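Side-chain contact in Afp2 (Serratia entomophila, PDB 6RBN), which probably forms the contractile sheath around the inner tube of the anti-feeding prophage, a phage-tail-like injection system: residues T5-P8 / G9-S13. Residues are numbered along the deposited sequence; the frame is centred on the assembly and turned at random.
Sequences TTYP and GVYLS
The phenolic oxygen of Tyr11 shows how a bend in the chain can be organised round one side-chain atom. Two successive backbone amides converge on it: Thr6 N donates to Tyr11 OH over 2.7 Å, with 132° at the hydrogen, while Tyr7 N makes a weak, more bent bond to the same Tyr11 OH at 3.0 Å. The tyrosine thus reaches back from the strand into the curve made by residues 5-8, and Tyr7 O lies 3.0 Å from Tyr11 OH.

Beside this polar end runs an aromatic contact. Tyr11 sets an edge toward the face of Tyr7, an edge-to-face pair with ring centroids 4.8 Å apart and planes inclined at 66°. Tyr11 CE1 carries it, standing above the Tyr7 ring but displaced to its rim, 3.4 Å from Tyr7 CZ. Tyr7 takes the less usual first torsion, chi1 58°, with CG lodged between its own N and carbonyl carbon; this turns the ring back so that one face meets Tyr11 CE1, near Gly9, whose N approaches Tyr7 CD2 at 3.5 Å. On the CE2 side of the Tyr11 ring Thr5 completes the setting: its CA meets the edge in plane, and Thr5 CG2 touches Tyr11 CE2 at 3.6 Å. The hydroxyl is held by the amides of Thr6 and Tyr7 while the ring touches Thr5 and the Tyr7 ring, which should restrict how Tyr11 can turn.

The arrangement belongs to an N-terminal arm; the centre of the contact lies about 44 Å from the centre of the chain. Thr6 O accepts a hydrogen bond from Asn217 of a neighbouring sheath subunit, and Tyr7 packs on Asp210 in that subunit's helix 210-216. Just beyond the bend, strand 10-13 pairs in parallel with a strand of the same neighbour, continuing the sheet across the interface, consistent with the linking of subunits by terminal extensions in contractile tail sheaths.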
# COMPACT_ATOMS: atom_id res chain seq x y z
N THR C 5 -79.71 64.10 3.95
CA THR C 5 -78.61 64.45 4.83
C THR C 5 -77.93 65.72 4.34
O THR C 5 -77.34 65.73 3.26
CB THR C 5 -77.61 63.31 4.92
OG1 THR C 5 -77.07 63.03 3.63
CG2 THR C 5 -78.29 62.06 5.46
N THR C 6 -78.02 66.79 5.14
CA THR C 6 -77.29 68.02 4.85
C THR C 6 -76.26 68.34 5.92
O THR C 6 -75.07 68.39 5.61
CB THR C 6 -78.27 69.19 4.68
OG1 THR C 6 -79.04 69.35 5.88
CG2 THR C 6 -79.21 68.94 3.52
N TYR C 7 -76.66 68.50 7.17
CA TYR C 7 -75.73 68.97 8.19
C TYR C 7 -75.16 67.80 8.99
O TYR C 7 -75.81 66.75 9.12
CB TYR C 7 -76.43 69.98 9.11
CG TYR C 7 -77.67 69.50 9.83
CD1 TYR C 7 -78.93 69.64 9.26
CD2 TYR C 7 -77.58 68.94 11.10
CE1 TYR C 7 -80.06 69.21 9.92
CE2 TYR C 7 -78.71 68.51 11.77
CZ TYR C 7 -79.94 68.66 11.18
OH TYR C 7 -81.07 68.23 11.83
N PRO C 8 -73.95 67.91 9.55
CA PRO C 8 -73.28 66.75 10.15
C PRO C 8 -73.79 66.32 11.52
O PRO C 8 -73.09 65.57 12.20
CB PRO C 8 -71.82 67.22 10.26
CG PRO C 8 -71.70 68.33 9.32
CD PRO C 8 -73.00 69.02 9.36
N GLY C 9 -74.95 66.77 11.98
CA GLY C 9 -75.41 66.44 13.31
C GLY C 9 -76.01 65.06 13.44
O GLY C 9 -75.63 64.11 12.75
N VAL C 10 -76.97 64.94 14.36
CA VAL C 10 -77.73 63.72 14.60
C VAL C 10 -79.16 63.98 14.17
O VAL C 10 -79.74 65.02 14.52
CB VAL C 10 -77.65 63.31 16.08
CG1 VAL C 10 -78.47 62.07 16.36
CG2 VAL C 10 -76.21 63.09 16.50
N TYR C 11 -79.74 63.05 13.41
CA TYR C 11 -81.07 63.25 12.86
C TYR C 11 -82.11 62.47 13.65
O TYR C 11 -81.81 61.49 14.33
CB TYR C 11 -81.15 62.80 11.40
CG TYR C 11 -80.39 63.66 10.42
CD1 TYR C 11 -79.84 64.87 10.80
CD2 TYR C 11 -80.25 63.26 9.11
CE1 TYR C 11 -79.15 65.64 9.91
CE2 TYR C 11 -79.56 64.04 8.22
CZ TYR C 11 -79.01 65.23 8.62
OH TYR C 11 -78.32 66.02 7.74
N LEU C 12 -83.35 62.94 13.55
CA LEU C 12 -84.48 62.32 14.21
C LEU C 12 -85.61 62.18 13.20
O LEU C 12 -86.03 63.18 12.61
CB LEU C 12 -84.95 63.14 15.41
CG LEU C 12 -83.97 63.36 16.56
CD1 LEU C 12 -84.55 64.31 17.58
CD2 LEU C 12 -83.58 62.04 17.19
N SER C 13 -86.08 60.96 13.00
CA SER C 13 -87.22 60.72 12.12
C SER C 13 -88.12 59.68 12.76
O SER C 13 -87.67 58.86 13.56
CB SER C 13 -86.78 60.26 10.73
OG SER C 13 -86.18 58.98 10.79